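Local coordinates for 5'-deoxynucleotidase (Archaeoglobus fulgidus, PDB 1YNB), which probably hydrolyses 2'-deoxyribonucleoside 5'-monophosphates to the deoxyribonucleoside and phosphate, as a homodimeric, metal-dependent enzyme of the HD-domain family, at residues D8-V11 against K12-E16; A46-I49 against A50-A54; S114-E117 against V118-D122. All coordinates share one frame; numbering follows the deposited sequence.

Interaction 1 of 3, residues D8-V11 against K12-E16; sequences DDVV and KFIHE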
loop_
_atom_site.group_PDB
_atom_site.type_symbol
_atom_site.label_atom_id
_atom_site.label_comp_id
_atom_site.label_asym_id
_atom_site.label_seq_id
_atom_site.Cartn_x
_atom_site.Cartn_y
_atom_site.Cartn_z
ATOM N N ASP A 8 -12.106 -13.770 24.553
ATOM C CA ASP A 8 -12.061 -14.693 23.417
ATOM C C ASP A 8 -12.962 -14.238 22.283
ATOM O O ASP A 8 -12.644 -14.434 21.105
ATOM C CB ASP A 8 -12.462 -16.098 23.853
ATOM C CG ASP A 8 -11.361 -16.781 24.635
ATOM O OD1 ASP A 8 -11.267 -16.540 25.867
ATOM O OD2 ASP A 8 -10.577 -17.535 24.007
ATOM N N ASP A 9 -14.109 -13.658 22.643
ATOM C CA ASP A 9 -15.033 -13.156 21.639
ATOM C C ASP A 9 -14.389 -11.984 20.924
ATOM O O ASP A 9 -14.559 -11.814 19.728
ATOM C CB ASP A 9 -16.336 -12.692 22.286
ATOM C CG ASP A 9 -17.262 -13.839 22.582
ATOM O OD1 ASP A 9 -16.746 -14.934 22.920
ATOM O OD2 ASP A 9 -18.509 -13.648 22.487
ATOM N N VAL A 10 -13.642 -11.177 21.655
ATOM C CA VAL A 10 -13.003 -10.028 21.044
ATOM C C VAL A 10 -11.895 -10.498 20.110
ATOM O O VAL A 10 -11.736 -9.978 19.001
ATOM C CB VAL A 10 -12.423 -9.086 22.119
ATOM C CG1 VAL A 10 -11.541 -8.023 21.469
ATOM C CG2 VAL A 10 -13.586 -8.410 22.885
ATOM N N VAL A 11 -11.124 -11.480 20.545
ATOM C CA VAL A 11 -10.049 -11.951 19.682
ATOM C C VAL A 11 -10.671 -12.547 18.405
ATOM O O VAL A 11 -10.225 -12.241 17.317
ATOM C CB VAL A 11 -9.140 -12.966 20.440
ATOM C CG1 VAL A 11 -8.236 -13.756 19.481
ATOM C CG2 VAL A 11 -8.271 -12.178 21.420
ATOM N N LYS A 12 -11.714 -13.355 18.517
ATOM C CA LYS A 12 -12.321 -13.891 17.285
ATOM C C LYS A 12 -12.858 -12.777 16.386
ATOM O O LYS A 12 -12.774 -12.851 15.147
ATOM C CB LYS A 12 -13.422 -14.908 17.620
ATOM C CG LYS A 12 -12.869 -16.326 17.673
ATOM C CD LYS A 12 -13.890 -17.375 18.051
ATOM C CE LYS A 12 -13.311 -18.803 17.779
ATOM N NZ LYS A 12 -11.836 -18.981 18.123
ATOM N N PHE A 13 -13.456 -11.742 16.990
ATOM C CA PHE A 13 -13.947 -10.628 16.209
ATOM C C PHE A 13 -12.791 -9.943 15.452
ATOM O O PHE A 13 -12.950 -9.570 14.280
ATOM C CB PHE A 13 -14.663 -9.595 17.121
ATOM C CG PHE A 13 -15.031 -8.312 16.427
ATOM C CD1 PHE A 13 -16.085 -8.262 15.530
ATOM C CD2 PHE A 13 -14.314 -7.134 16.675
ATOM C CE1 PHE A 13 -16.422 -7.074 14.892
ATOM C CE2 PHE A 13 -14.644 -5.930 16.038
ATOM C CZ PHE A 13 -15.695 -5.894 15.147
ATOM N N ILE A 14 -11.632 -9.779 16.089
ATOM C CA ILE A 14 -10.525 -9.115 15.403
ATOM C C ILE A 14 -10.053 -9.986 14.211
ATOM O O ILE A 14 -9.744 -9.441 13.155
ATOM C CB ILE A 14 -9.361 -8.798 16.373
ATOM C CG1 ILE A 14 -9.848 -7.679 17.342
ATOM C CG2 ILE A 14 -8.138 -8.240 15.596
ATOM C CD1 ILE A 14 -8.983 -7.474 18.630
ATOM N N HIS A 15 -10.037 -11.303 14.403
ATOM C CA HIS A 15 -9.660 -12.237 13.320
ATOM C C HIS A 15 -10.693 -12.079 12.224
ATOM O O HIS A 15 -10.365 -12.007 11.014
ATOM C CB HIS A 15 -9.671 -13.696 13.797
ATOM C CG HIS A 15 -8.427 -14.114 14.527
ATOM N ND1 HIS A 15 -7.161 -13.861 14.043
ATOM C CD2 HIS A 15 -8.256 -14.759 15.702
ATOM C CE1 HIS A 15 -6.266 -14.323 14.893
ATOM N NE2 HIS A 15 -6.902 -14.876 15.910
ATOM N N GLU A 16 -11.964 -12.001 12.628
ATOM C CA GLU A 16 -13.043 -11.882 11.637
ATOM C C GLU A 16 -12.945 -10.603 10.827
ATOM O O GLU A 16 -13.195 -10.596 9.625
ATOM C CB GLU A 16 -14.436 -11.965 12.326
ATOM C CG GLU A 16 -15.599 -11.694 11.346
ATOM C CD GLU A 16 -16.982 -11.952 11.957
ATOM O OE1 GLU A 16 -17.043 -12.441 13.106
ATOM O OE2 GLU A 16 -18.002 -11.685 11.278
#

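Interaction 2 of 3, residues A46-I49 against A50-A54; sequences AAII and AFILA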
loop_
_atom_site.group_PDB
_atom_site.type_symbol
_atom_site.label_atom_id
_atom_site.label_comp_id
_atom_site.label_asym_id
_atom_site.label_seq_id
_atom_site.Cartn_x
_atom_site.Cartn_y
_atom_site.Cartn_z
ATOM N N ALA A 46 -12.785 5.303 2.709
ATOM C CA ALA A 46 -14.080 5.935 2.930
ATOM C C ALA A 46 -14.053 6.603 4.322
ATOM O O ALA A 46 -14.662 7.677 4.504
ATOM C CB ALA A 46 -15.188 4.904 2.874
ATOM N N ALA A 47 -13.379 5.960 5.276
ATOM C CA ALA A 47 -13.283 6.540 6.627
ATOM C C ALA A 47 -12.554 7.858 6.588
ATOM O O ALA A 47 -13.015 8.845 7.170
ATOM C CB ALA A 47 -12.636 5.543 7.610
ATOM N N ILE A 48 -11.421 7.926 5.879
ATOM C CA ILE A 48 -10.706 9.168 5.753
ATOM C C ILE A 48 -11.586 10.204 5.028
ATOM O O ILE A 48 -11.669 11.383 5.427
ATOM C CB ILE A 48 -9.351 8.909 5.042
ATOM C CG1 ILE A 48 -8.469 8.068 5.983
ATOM C CG2 ILE A 48 -8.630 10.226 4.662
ATOM C CD1 ILE A 48 -7.181 7.591 5.343
ATOM N N ILE A 49 -12.276 9.792 3.967
ATOM C CA ILE A 49 -13.152 10.755 3.304
ATOM C C ILE A 49 -14.266 11.278 4.245
ATOM O O ILE A 49 -14.600 12.462 4.189
ATOM C CB ILE A 49 -13.819 10.114 2.075
ATOM C CG1 ILE A 49 -12.705 9.891 1.010
ATOM C CG2 ILE A 49 -14.894 11.039 1.486
ATOM C CD1 ILE A 49 -13.221 9.051 -0.255
ATOM N N ALA A 50 -14.831 10.391 5.067
ATOM C CA ALA A 50 -15.926 10.781 5.967
ATOM C C ALA A 50 -15.416 11.841 6.954
ATOM O O ALA A 50 -16.131 12.799 7.268
ATOM C CB ALA A 50 -16.471 9.576 6.696
ATOM N N PHE A 51 -14.180 11.663 7.411
ATOM C CA PHE A 51 -13.503 12.614 8.305
ATOM C C PHE A 51 -13.448 13.958 7.564
ATOM O O PHE A 51 -13.857 15.003 8.084
ATOM C CB PHE A 51 -12.098 12.113 8.583
ATOM C CG PHE A 51 -11.286 13.013 9.459
ATOM C CD1 PHE A 51 -11.481 13.009 10.844
ATOM C CD2 PHE A 51 -10.317 13.838 8.910
ATOM C CE1 PHE A 51 -10.702 13.827 11.678
ATOM C CE2 PHE A 51 -9.533 14.661 9.725
ATOM C CZ PHE A 51 -9.746 14.637 11.131
ATOM N N ILE A 52 -12.964 13.931 6.316
ATOM C CA ILE A 52 -12.891 15.149 5.522
ATOM C C ILE A 52 -14.258 15.816 5.318
ATOM O O ILE A 52 -14.374 17.052 5.426
ATOM C CB ILE A 52 -12.273 14.861 4.136
ATOM C CG1 ILE A 52 -10.779 14.553 4.289
ATOM C CG2 ILE A 52 -12.417 16.089 3.221
ATOM C CD1 ILE A 52 -10.145 13.956 3.002
ATOM N N LEU A 53 -15.274 15.026 4.992
ATOM C CA LEU A 53 -16.619 15.580 4.766
ATOM C C LEU A 53 -17.137 16.306 6.005
ATOM O O LEU A 53 -17.732 17.378 5.897
ATOM C CB LEU A 53 -17.621 14.489 4.388
ATOM C CG LEU A 53 -17.422 13.866 2.990
ATOM C CD1 LEU A 53 -18.452 12.802 2.738
ATOM C CD2 LEU A 53 -17.495 14.940 1.936
ATOM N N ALA A 54 -16.916 15.713 7.173
ATOM C CA ALA A 54 -17.380 16.331 8.415
ATOM C C ALA A 54 -16.645 17.633 8.645
ATOM O O ALA A 54 -17.267 18.654 8.893
ATOM C CB ALA A 54 -17.163 15.372 9.591
#

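Interaction 3 of 3, residues S114-E117 against V118-D122; sequences SDVE and VYVSD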
loop_
_atom_site.group_PDB
_atom_site.type_symbol
_atom_site.label_atom_id
_atom_site.label_comp_id
_atom_site.label_asym_id
_atom_site.label_seq_id
_atom_site.Cartn_x
_atom_site.Cartn_y
_atom_site.Cartn_z
ATOM N N SER A 114 -25.959 7.277 14.285
ATOM C CA SER A 114 -27.068 7.845 13.530
ATOM C C SER A 114 -26.796 9.295 13.157
ATOM O O SER A 114 -27.218 9.750 12.099
ATOM C CB SER A 114 -28.374 7.737 14.322
ATOM O OG SER A 114 -28.997 6.486 14.059
ATOM N N ASP A 115 -26.061 10.013 13.992
ATOM C CA ASP A 115 -25.765 11.408 13.707
ATOM C C ASP A 115 -24.723 11.660 12.628
ATOM O O ASP A 115 -24.511 12.809 12.237
ATOM C CB ASP A 115 -25.320 12.133 14.973
ATOM C CG ASP A 115 -24.142 11.469 15.634
ATOM O OD1 ASP A 115 -24.084 10.226 15.583
ATOM O OD2 ASP A 115 -23.282 12.176 16.223
ATOM N N VAL A 116 -24.039 10.606 12.170
ATOM C CA VAL A 116 -23.027 10.780 11.131
ATOM C C VAL A 116 -23.327 9.867 9.954
ATOM O O VAL A 116 -22.509 9.735 9.036
ATOM C CB VAL A 116 -21.579 10.451 11.655
ATOM C CG1 VAL A 116 -21.123 11.477 12.671
ATOM C CG2 VAL A 116 -21.537 9.064 12.254
ATOM N N GLU A 117 -24.484 9.223 9.958
ATOM C CA GLU A 117 -24.781 8.336 8.860
ATOM C C GLU A 117 -24.768 9.029 7.515
ATOM O O GLU A 117 -24.489 8.391 6.501
ATOM C CB GLU A 117 -26.108 7.591 9.072
ATOM C CG GLU A 117 -25.966 6.476 10.120
ATOM C CD GLU A 117 -24.609 5.724 10.014
ATOM O OE1 GLU A 117 -24.367 4.988 9.026
ATOM O OE2 GLU A 117 -23.770 5.875 10.922
ATOM N N VAL A 118 -25.059 10.325 7.480
ATOM C CA VAL A 118 -25.033 10.982 6.180
ATOM C C VAL A 118 -23.609 11.137 5.676
ATOM O O VAL A 118 -23.374 11.008 4.484
ATOM C CB VAL A 118 -25.737 12.353 6.182
ATOM C CG1 VAL A 118 -25.551 13.028 4.863
ATOM C CG2 VAL A 118 -27.231 12.148 6.388
ATOM N N TYR A 119 -22.656 11.401 6.565
ATOM C CA TYR A 119 -21.273 11.519 6.108
ATOM C C TYR A 119 -20.755 10.141 5.673
ATOM O O TYR A 119 -19.966 10.040 4.733
ATOM C CB TYR A 119 -20.360 12.082 7.202
ATOM C CG TYR A 119 -20.720 13.492 7.601
ATOM C CD1 TYR A 119 -20.698 14.530 6.661
ATOM C CD2 TYR A 119 -21.161 13.780 8.901
ATOM C CE1 TYR A 119 -21.115 15.815 6.995
ATOM C CE2 TYR A 119 -21.578 15.074 9.246
ATOM C CZ TYR A 119 -21.557 16.082 8.282
ATOM O OH TYR A 119 -22.016 17.344 8.583
ATOM N N VAL A 120 -21.197 9.091 6.358
ATOM C CA VAL A 120 -20.771 7.741 6.021
ATOM C C VAL A 120 -21.322 7.378 4.651
ATOM O O VAL A 120 -20.602 6.837 3.798
ATOM C CB VAL A 120 -21.262 6.714 7.068
ATOM C CG1 VAL A 120 -20.824 5.284 6.673
ATOM C CG2 VAL A 120 -20.662 7.062 8.439
ATOM N N SER A 121 -22.597 7.683 4.440
ATOM C CA SER A 121 -23.260 7.374 3.176
ATOM C C SER A 121 -22.586 8.079 1.998
ATOM O O SER A 121 -22.320 7.445 0.975
ATOM C CB SER A 121 -24.740 7.791 3.231
ATOM O OG SER A 121 -25.422 7.346 2.066
ATOM N N ASP A 122 -22.330 9.378 2.136
ATOM C CA ASP A 122 -21.682 10.148 1.083
ATOM C C ASP A 122 -20.233 9.660 0.867
ATOM O O ASP A 122 -19.743 9.600 -0.279
ATOM C CB ASP A 122 -21.616 11.631 1.436
ATOM C CG ASP A 122 -22.857 12.431 0.965
ATOM O OD1 ASP A 122 -23.838 11.856 0.428
ATOM O OD2 ASP A 122 -22.818 13.651 1.140
#

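Interaction 1 of 3, residues D8-V11 against K12-E16
V11 and H15, one turn apart on helix 8-18, lie side by side and point the same way, the CG1 methyl of V11 resting 3.9 Å from CD2 of the imidazole. That methyl stands opposite the backbone N of V11 (chi1 165°), which brings it to the carbonyl side and hence to the next turn. V10 meets I14 at an angle, CG1 to CD1 at 3.9 Å. Beneath these apolar pairs runs the main-chain ladder: H15 N bonds V11 O at 3.1 Å, and the same i to i+4 step joins I14 to V10, K12 to D8 and F13 to D9.

In this close-packed, buried part V10 packs on W106 of its own chain, I14 and H15 on the second subunit. F130 of that subunit touches I14 and meets H15 edge-to-face, and ND1 of H15 is hydrogen-bonded to OE1 of its E134. With an alanine in place of H15, that glutamate would probably lose its imidazole partner and the methyl of V11 its neighbour.

The looser, more exposed part is D8 and K12. OD2 of D8 and NZ of K12 stay 6.2 Å apart, too far for a salt bridge. D8 makes a long, weak ion pair with R166 of the second subunit, whose guanidinium also lies close to K12. The D8 and K12 charges probably add little more than a diffuse attraction; main-chain bonds run through both parts, and apolar packing is what the buried side adds.

Interaction 2 of 3, residues A46-I49 against A50-A54
I49 lays its CG2 methyl alongside the branch point of L53 on the following turn, 4.1 Å from CG, the two side chains pointing the same way. The methyl is trans to the backbone N of I49, while CG1 (chi1 -69°) is turned to the N side, so the shorter branch is the one presented to L53. CG of L53 also sits 3.4 Å from the carbonyl O of I49, the same oxygen that accepts L53 N at 2.8 Å. I48 and I52 are more distant neighbours, CG2 to CD1 at 4.4 Å. At A50 the side chain is a single methyl, CB lying 3.4 Å from O of A46, whose bond to A50 N is bent to 150° at the hydrogen.

All these residues are buried, and different faces of the turn meet different partners. L53 packs on helix 117-135 and helix 154-166, A47 and F51 on helix 61-73, and F51 also meets F73 of the second subunit edge-to-face. Such an apolar helix, surrounded by other helices, is consistent with the all-helical core of an HD domain; A46 touches the group formed by H42, H74, D75 and D124, which matches the family's metal-site pattern, although no metal is bound to it here.

Interaction 3 of 3, residues S114-E117 against V118-D122
E117 and V120 run side by side and point the same way, the carboxylate folded back toward the valine so that OE1 lies 4.1 Å from CB of V120. CG of E117 lies anti to its own carbonyl carbon, and a single bend at chi2 (-39°) then folds the chain back instead of extending it. The other carboxylate oxygen, OE2, approaches the CG2 methyl of V120 at 4.2 Å, so both oxygens face aliphatic carbon in this pairing.

That same methyl is also close to the main chain. It stands on the N side of V120, trans to the carbonyl carbon, and comes within 3.3 Å of O of V116, the atom that accepts V120 N at 3.1 Å. The bond is fairly straight, 159° at the hydrogen. V120 further touches H74, part of the histidine and aspartate group that resembles an HD-domain metal site. V116 occupies the N-cap position of helix 117-135. Being a valine, it has no polar side-chain atom with which to cap the first turn; its carbonyl instead begins the i to i+4 series, which S121 N continues by bonding O of E117.

The ring of Y119 reaches V116 obliquely, CD2 lying 4.2 Å from CA of V116, while the hydroxyl at the far end hydrogen-bonds E59. The methyl CG2 of V116 lies loosely, 4.4 Å, from CG2 of V120, and both valines pack on A70 of helix 61-73, with V116 touching A67 as well. V118 is turned another way, exposed to solvent for the most part, its side chain meeting T153.

Interactions 2 and 3 belong to one packed region, their centres about 10 Å apart. L53 of interaction 2 brings CD1 to 3.6 Å from CB of D122 in interaction 3, and the CB methyl of A50 comes to 4.0 Å from the carbonyl O of Y119, so helix 39-56 rests on helix 117-135. Both border the histidine and aspartate group that resembles an HD-domain metal site, with no metal bound to it here. Interaction 1 stands apart, its centre about 26 Å from each of them. It is tied to interaction 2 through the dimer: I49 packs on I14 of the second subunit, whereas no other protein chain touches interaction 3.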